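Local atomic coordinates of Alr4995 protein (Nostoc sp., PDB entry 6LRF), a protein that is a bifunctional enzyme, an arginine dihydrolase that hydrolyses arginine to ornithine, ammonia and carbon dioxide and an ornithine cyclodeaminase that converts ornithine to proline. Residues B[8-13]-B[57-62]; B[141-146]-B[334-339]; B[401-406]-B[421-426]. One frame throughout, in Å; residues are numbered along the deposited sequence.

Contact 1. Residues B[8-13]-B[57-62]; sequences LMCPPD and VTPQKG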
# COMPACT_ATOMS: atom_id res chain seq x y z
N LEU B 8 23.42 54.98 3.34
CA LEU B 8 22.75 55.48 2.15
C LEU B 8 21.32 54.98 2.11
O LEU B 8 21.09 53.78 2.29
CB LEU B 8 23.49 55.02 0.91
CG LEU B 8 22.87 55.41 -0.41
CD1 LEU B 8 22.91 56.92 -0.53
CD2 LEU B 8 23.65 54.74 -1.50
N MSE B 9 20.36 55.87 1.89
CA MSE B 9 18.96 55.47 1.71
C MSE B 9 18.35 56.13 0.49
O MSE B 9 19.02 56.88 -0.23
CB MSE B 9 18.13 55.82 2.95
CG MSE B 9 18.59 55.10 4.19
SE MSE B 9 17.45 55.38 5.78
CE MSE B 9 15.77 54.56 5.14
N CYS B 10 17.09 55.84 0.22
CA CYS B 10 16.42 56.45 -0.90
C CYS B 10 14.93 56.51 -0.60
O CYS B 10 14.29 55.47 -0.37
CB CYS B 10 16.68 55.67 -2.19
SG CYS B 10 15.89 56.34 -3.65
N PRO B 11 14.39 57.74 -0.56
CA PRO B 11 12.99 57.98 -0.19
C PRO B 11 12.00 57.33 -1.17
O PRO B 11 12.29 57.18 -2.36
CB PRO B 11 12.88 59.51 -0.21
CG PRO B 11 13.96 59.96 -1.13
CD PRO B 11 15.09 58.99 -0.90
N PRO B 12 10.83 56.93 -0.65
CA PRO B 12 9.82 56.18 -1.41
C PRO B 12 8.96 57.02 -2.35
O PRO B 12 7.79 56.69 -2.51
CB PRO B 12 8.94 55.58 -0.30
CG PRO B 12 9.08 56.52 0.83
CD PRO B 12 10.48 57.03 0.78
N ASP B 13 9.53 58.06 -2.96
CA ASP B 13 8.76 58.99 -3.80
C ASP B 13 8.03 58.30 -4.96
O ASP B 13 6.96 58.74 -5.37
CB ASP B 13 9.67 60.10 -4.35
CG ASP B 13 10.08 61.13 -3.29
OD1 ASP B 13 9.89 60.87 -2.08
OD2 ASP B 13 10.61 62.20 -3.67
N VAL B 57 19.95 58.95 -2.10
CA VAL B 57 19.98 58.90 -3.56
C VAL B 57 18.77 59.66 -4.06
O VAL B 57 17.73 59.66 -3.40
CB VAL B 57 19.90 57.45 -4.12
CG1 VAL B 57 20.00 57.44 -5.65
CG2 VAL B 57 20.95 56.55 -3.49
N THR B 58 18.86 60.30 -5.22
CA THR B 58 17.70 60.95 -5.81
C THR B 58 16.76 59.93 -6.45
O THR B 58 17.13 59.28 -7.44
CB THR B 58 18.10 61.97 -6.87
OG1 THR B 58 18.96 62.94 -6.28
CG2 THR B 58 16.87 62.65 -7.43
N PRO B 59 15.54 59.79 -5.90
CA PRO B 59 14.57 58.82 -6.43
C PRO B 59 14.25 59.08 -7.89
O PRO B 59 14.33 60.21 -8.36
CB PRO B 59 13.33 59.03 -5.54
CG PRO B 59 13.54 60.36 -4.87
CD PRO B 59 15.02 60.53 -4.74
N GLN B 60 13.91 58.02 -8.62
CA GLN B 60 13.65 58.14 -10.04
C GLN B 60 12.33 57.44 -10.38
O GLN B 60 12.08 56.32 -9.93
CB GLN B 60 14.80 57.53 -10.85
CG GLN B 60 16.18 58.12 -10.51
CD GLN B 60 16.36 59.53 -11.03
OE1 GLN B 60 15.85 59.89 -12.09
NE2 GLN B 60 17.11 60.34 -10.29
N LYS B 61 11.49 58.11 -11.17
CA LYS B 61 10.24 57.51 -11.64
C LYS B 61 10.56 56.27 -12.47
O LYS B 61 11.45 56.31 -13.33
CB LYS B 61 9.42 58.50 -12.47
CG LYS B 61 8.57 59.50 -11.68
CD LYS B 61 7.14 59.57 -12.27
CE LYS B 61 6.43 60.91 -12.05
NZ LYS B 61 6.82 61.64 -10.81
N GLY B 62 9.85 55.17 -12.21
CA GLY B 62 9.98 53.96 -13.00
C GLY B 62 10.98 52.95 -12.46
O GLY B 62 11.19 51.89 -13.06
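The backbone N of Val57 donates to O of Met9 at 2.9 Å, a nearly straight bond (164° at the hydrogen) that carries the pairing of the two strands one step past the end of strand 53-56. The rest is van der Waals packing, mostly apolar. CG2 of Val57 sits among the branch atoms of Leu8 and comes within 3.6 Å of its CD1; with CG1 anti to the backbone N (chi1 -177°), CG2 lies beside that N, on the side of Leu8. A beta-branched residue suits this extended backbone and presents a compact methyl to the leucine. Strands 6-9 and 53-56 are parallel neighbours joined through helix 34-49, a beta-alpha-beta crossover that probably belongs to the catalytic fold of the GME family; Met9, a selenomethionine here, turns its side chain to Trp41 and Leu44 of that helix. Beyond the strand ends, the thiol of Cys10, small and weakly polar, suits a buried place; its SG lies 4.0 Å from Pro59 CA. The side chains of Pro11 and Pro59 cross at about a right angle, CG of Pro11 3.8 Å from CG of Pro59, rigid rings on extended backbones. At the solvent side, Asp13 lays its CB and carboxylate against the Pro59 ring, with OD2 of Asp13 3.7 Å from CG of Pro59.

Contact 2. Residues B[141-146]-B[334-339]; sequences ELDSHP and KVSAPS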
# COMPACT_ATOMS: atom_id res chain seq x y z
N GLU B 141 25.57 35.19 -8.60
CA GLU B 141 26.25 34.01 -9.09
C GLU B 141 27.48 33.66 -8.28
O GLU B 141 28.21 34.55 -7.81
CB GLU B 141 26.68 34.21 -10.54
CG GLU B 141 25.54 34.18 -11.53
CD GLU B 141 25.14 32.77 -11.93
OE1 GLU B 141 25.94 31.82 -11.73
OE2 GLU B 141 24.02 32.61 -12.47
N LEU B 142 27.71 32.37 -8.13
CA LEU B 142 28.86 31.84 -7.43
C LEU B 142 30.16 32.40 -8.00
O LEU B 142 31.10 32.74 -7.26
CB LEU B 142 28.85 30.30 -7.51
CG LEU B 142 30.04 29.59 -6.88
CD1 LEU B 142 30.17 29.97 -5.41
CD2 LEU B 142 29.87 28.06 -7.05
N ASP B 143 30.19 32.55 -9.32
CA ASP B 143 31.38 33.07 -9.99
C ASP B 143 31.70 34.56 -9.71
O ASP B 143 32.78 35.04 -10.07
CB ASP B 143 31.24 32.85 -11.49
CG ASP B 143 31.55 31.42 -11.90
OD1 ASP B 143 32.07 30.65 -11.06
OD2 ASP B 143 31.29 31.07 -13.08
N SER B 144 30.78 35.30 -9.11
CA SER B 144 31.10 36.69 -8.75
C SER B 144 32.01 36.76 -7.52
O SER B 144 32.68 37.77 -7.29
CB SER B 144 29.82 37.50 -8.49
OG SER B 144 29.15 37.07 -7.31
N HIS B 145 32.07 35.69 -6.74
CA HIS B 145 32.73 35.76 -5.45
C HIS B 145 34.25 35.98 -5.57
O HIS B 145 34.80 36.75 -4.77
CB HIS B 145 32.41 34.51 -4.62
CG HIS B 145 30.96 34.41 -4.25
ND1 HIS B 145 30.47 33.45 -3.39
CD2 HIS B 145 29.90 35.17 -4.61
CE1 HIS B 145 29.16 33.62 -3.26
NE2 HIS B 145 28.80 34.66 -3.98
N PRO B 146 34.93 35.34 -6.54
CA PRO B 146 36.36 35.67 -6.67
C PRO B 146 36.66 37.13 -7.05
O PRO B 146 37.73 37.63 -6.73
CB PRO B 146 36.83 34.73 -7.79
CG PRO B 146 35.86 33.56 -7.73
CD PRO B 146 34.54 34.20 -7.40
N LYS B 334 32.37 24.61 -18.00
CA LYS B 334 33.14 25.08 -16.86
C LYS B 334 32.30 24.85 -15.61
O LYS B 334 31.18 25.33 -15.51
CB LYS B 334 33.52 26.56 -17.01
CG LYS B 334 34.53 27.06 -15.98
CD LYS B 334 34.90 28.52 -16.23
CE LYS B 334 33.72 29.47 -16.00
NZ LYS B 334 33.38 29.57 -14.56
N VAL B 335 32.84 24.08 -14.68
CA VAL B 335 32.16 23.78 -13.43
C VAL B 335 32.77 24.62 -12.32
O VAL B 335 33.99 24.69 -12.22
CB VAL B 335 32.28 22.29 -13.05
CG1 VAL B 335 31.44 21.99 -11.82
CG2 VAL B 335 31.88 21.40 -14.22
N SER B 336 31.94 25.26 -11.50
CA SER B 336 32.45 25.96 -10.32
C SER B 336 31.84 25.39 -9.05
O SER B 336 30.69 24.94 -9.05
CB SER B 336 32.14 27.47 -10.39
OG SER B 336 32.71 28.06 -11.55
N ALA B 337 32.63 25.43 -7.98
CA ALA B 337 32.20 24.97 -6.67
C ALA B 337 32.67 25.97 -5.60
O ALA B 337 33.67 26.65 -5.80
CB ALA B 337 32.77 23.58 -6.38
N PRO B 338 31.95 26.06 -4.48
CA PRO B 338 32.29 27.04 -3.45
C PRO B 338 33.51 26.63 -2.60
O PRO B 338 34.08 27.45 -1.88
CB PRO B 338 31.02 27.09 -2.59
CG PRO B 338 30.42 25.68 -2.76
CD PRO B 338 30.68 25.35 -4.18
N SER B 339 33.90 25.36 -2.69
CA SER B 339 35.02 24.83 -1.91
C SER B 339 35.53 23.56 -2.57
O SER B 339 34.86 23.00 -3.45
CB SER B 339 34.60 24.52 -0.48
OG SER B 339 33.84 23.32 -0.47
O HOH W 1 30.69 28.23 -13.77
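Leu142 reaches across to the end of strand 329-337, its CD2 lying 3.8 Å from the carbonyl O of Ser336 and 4.0 Å from CD of Pro338. Leu142 and Pro338 cross at about a right angle, and the branched leucine suits the place because CD1 approaches CA and CB of the proline while CD2 covers the Ala337-Pro338 peptide. Asp143, next along, divides its carboxylate oxygens between two partners: OG of Ser336 donates to OD1 of Asp143, on its syn lone pair, at 2.7 Å, and Lys334 NZ forms a salt bridge with OD2 of Asp143 at 3.0 Å, from above the carboxylate plane. A small hydroxyl suits the nearer oxygen; the long lysine chain bends at chi3 and chi4 to reach the other. One water donates to both OD2 of Asp143 and OG of Ser336. Arg325 of the second subunit also pairs with OD2, so two cations would probably keep this buried acid ionised. ND1 and NE2 of His145 are hydrogen-bonded to Ser158 OG and Gly135 O. The turn leading into helix 145-152 thus lies against strand 329-337, with Leu142 also touching Val283 of strand 280-292, Ser313 of strand 313-320 and Tyr136 of strand 132-136.

Contact 3. Residues B[401-406]-B[421-426]; sequences NQRMDG and CKILRD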
# COMPACT_ATOMS: atom_id res chain seq x y z
N ASN B 401 38.28 -6.20 -9.26
CA ASN B 401 37.36 -6.52 -8.17
C ASN B 401 36.40 -5.38 -7.86
O ASN B 401 36.07 -5.14 -6.70
CB ASN B 401 38.12 -6.92 -6.91
CG ASN B 401 39.05 -8.09 -7.14
OD1 ASN B 401 40.19 -8.08 -6.69
ND2 ASN B 401 38.58 -9.10 -7.87
N GLN B 402 35.95 -4.70 -8.91
CA GLN B 402 35.13 -3.50 -8.76
C GLN B 402 33.89 -3.76 -7.93
O GLN B 402 33.16 -4.71 -8.17
CB GLN B 402 34.74 -2.96 -10.13
CG GLN B 402 34.07 -1.59 -10.09
CD GLN B 402 35.05 -0.46 -9.80
OE1 GLN B 402 36.18 -0.48 -10.29
NE2 GLN B 402 34.61 0.53 -9.03
N ARG B 403 33.65 -2.92 -6.93
CA ARG B 403 32.33 -2.86 -6.30
C ARG B 403 32.12 -1.48 -5.71
O ARG B 403 33.08 -0.72 -5.53
CB ARG B 403 32.15 -3.92 -5.22
CG ARG B 403 33.17 -3.88 -4.13
CD ARG B 403 32.59 -4.55 -2.86
NE ARG B 403 31.69 -3.62 -2.21
CZ ARG B 403 30.95 -3.90 -1.14
NH1 ARG B 403 30.99 -5.10 -0.58
NH2 ARG B 403 30.17 -2.95 -0.63
N MSE B 404 30.88 -1.15 -5.39
CA MSE B 404 30.62 0.16 -4.82
C MSE B 404 31.11 0.22 -3.38
O MSE B 404 31.26 -0.82 -2.71
CB MSE B 404 29.14 0.50 -4.89
CG MSE B 404 28.29 -0.35 -3.98
SE MSE B 404 26.47 0.39 -3.82
CE MSE B 404 26.36 1.37 -5.52
N ASP B 405 31.36 1.45 -2.94
CA ASP B 405 31.64 1.77 -1.54
C ASP B 405 32.95 1.16 -1.07
O ASP B 405 33.10 0.84 0.11
CB ASP B 405 30.49 1.31 -0.64
CG ASP B 405 29.22 2.13 -0.87
OD1 ASP B 405 29.32 3.26 -1.41
OD2 ASP B 405 28.13 1.64 -0.52
N GLY B 406 33.90 1.02 -1.98
CA GLY B 406 35.23 0.60 -1.59
C GLY B 406 36.24 1.72 -1.73
O GLY B 406 35.88 2.83 -2.15
N CYS B 421 39.98 -2.58 -6.08
CA CYS B 421 38.90 -2.16 -5.24
C CYS B 421 38.84 -3.02 -3.96
O CYS B 421 38.73 -4.25 -4.02
CB CYS B 421 37.62 -2.26 -6.05
SG CYS B 421 36.28 -1.36 -5.45
N LYS B 422 38.93 -2.39 -2.81
CA LYS B 422 38.90 -3.11 -1.53
C LYS B 422 37.92 -2.44 -0.60
O LYS B 422 37.86 -1.21 -0.55
CB LYS B 422 40.28 -3.13 -0.87
CG LYS B 422 41.34 -4.00 -1.54
CD LYS B 422 42.63 -3.89 -0.76
CE LYS B 422 43.43 -5.17 -0.72
NZ LYS B 422 44.30 -5.20 0.52
N ILE B 423 37.15 -3.22 0.14
CA ILE B 423 36.32 -2.65 1.19
C ILE B 423 37.21 -2.18 2.34
O ILE B 423 38.31 -2.68 2.51
CB ILE B 423 35.26 -3.65 1.71
CG1 ILE B 423 35.97 -4.89 2.28
CG2 ILE B 423 34.28 -4.01 0.58
CD1 ILE B 423 35.02 -5.90 2.92
N LEU B 424 36.72 -1.22 3.12
CA LEU B 424 37.56 -0.52 4.09
C LEU B 424 38.25 -1.45 5.07
O LEU B 424 39.44 -1.31 5.32
CB LEU B 424 36.73 0.50 4.86
CG LEU B 424 36.10 1.65 4.07
CD1 LEU B 424 35.30 2.57 5.00
CD2 LEU B 424 37.16 2.45 3.35
N ARG B 425 37.50 -2.39 5.63
CA ARG B 425 38.05 -3.25 6.69
C ARG B 425 39.15 -4.19 6.17
O ARG B 425 39.90 -4.75 6.96
CB ARG B 425 36.93 -4.07 7.36
CG ARG B 425 36.25 -5.10 6.48
CD ARG B 425 35.36 -6.01 7.32
NE ARG B 425 34.73 -7.08 6.54
CZ ARG B 425 33.47 -7.04 6.13
NH1 ARG B 425 32.73 -5.98 6.41
NH2 ARG B 425 32.94 -8.04 5.44
N ASP B 426 39.26 -4.35 4.85
CA ASP B 426 40.32 -5.19 4.28
C ASP B 426 41.60 -4.44 3.91
O ASP B 426 42.53 -5.04 3.36
CB ASP B 426 39.83 -5.92 3.02
CG ASP B 426 38.75 -6.96 3.32
OD1 ASP B 426 38.64 -7.41 4.48
OD2 ASP B 426 38.02 -7.32 2.37
O HOH W 2 36.24 -5.72 -3.88
O HOH W 3 40.24 -6.45 -3.99
O HOH W 4 33.95 -0.33 2.07
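Cys421 points its side chain into the loop 401-406, where SG accepts a hydrogen bond from the backbone N of Arg403 at 3.4 Å, the N-H directed almost straight at the sulfur (165°). The contact belongs to a mixed beta sheet in the first C-terminal region of the ArgZ-like family: strand 416-422 pairs in parallel with 395-400 and antiparallel with 407-413, and loop 401-406 passes over its end from one neighbour to the other. A thiol fits here, being slim enough to lie inside the curve of the loop yet able to receive an N-H; CB of Cys421 lies 3.3 Å from O of Asn401. With SG anti to the backbone N (chi1 -162°), the sulfur extends into that curve. Lacking a side chain, Gly406 can pass close to the strand, its CA 3.4 Å from O of Lys422.

Around this core, two waters bridge the segments, one between O of Asn401 and O of Cys421, the other between OD1 of Asn401 and the same O of Cys421. Outward, CG2 of Ile423 packs over one face of the Arg403 guanidinium, 3.5 Å above its plane and toward the rim. Arg403 also packs on Met645 of the third subunit. OG of Ser383, outside the two segments, is hydrogen-bonded to O of Arg403 and N of Gly406. What fixes the rotation of the guanidinium is a side-on grip on the next residue, NE and NH2 of Arg403 both donating in their own plane to O of Met404, NE at 2.9 Å.

From the N terminus, contact 1 comes first, closing a loop of 43 residues that contains helix 34-49 and joining two neighbouring parallel strands at their ends. Contact 2 spans 187 residues, bringing the turn leading into helix 145-152, in the dimethylhydrolase-like region, to strand 329-337 in the LOR/SDH region, and so ties these two parts of the chain together. Contact 3 is local, closing the strand 407-413 to 416-422 hairpin against the preceding loop. The three follow one another in series; none nests in or crosses another. Contacts 1 and 3 lie on opposite sides of the chain's centre, their centres about 63 Å apart, and contact 2 is about 33 Å from each, centre to centre.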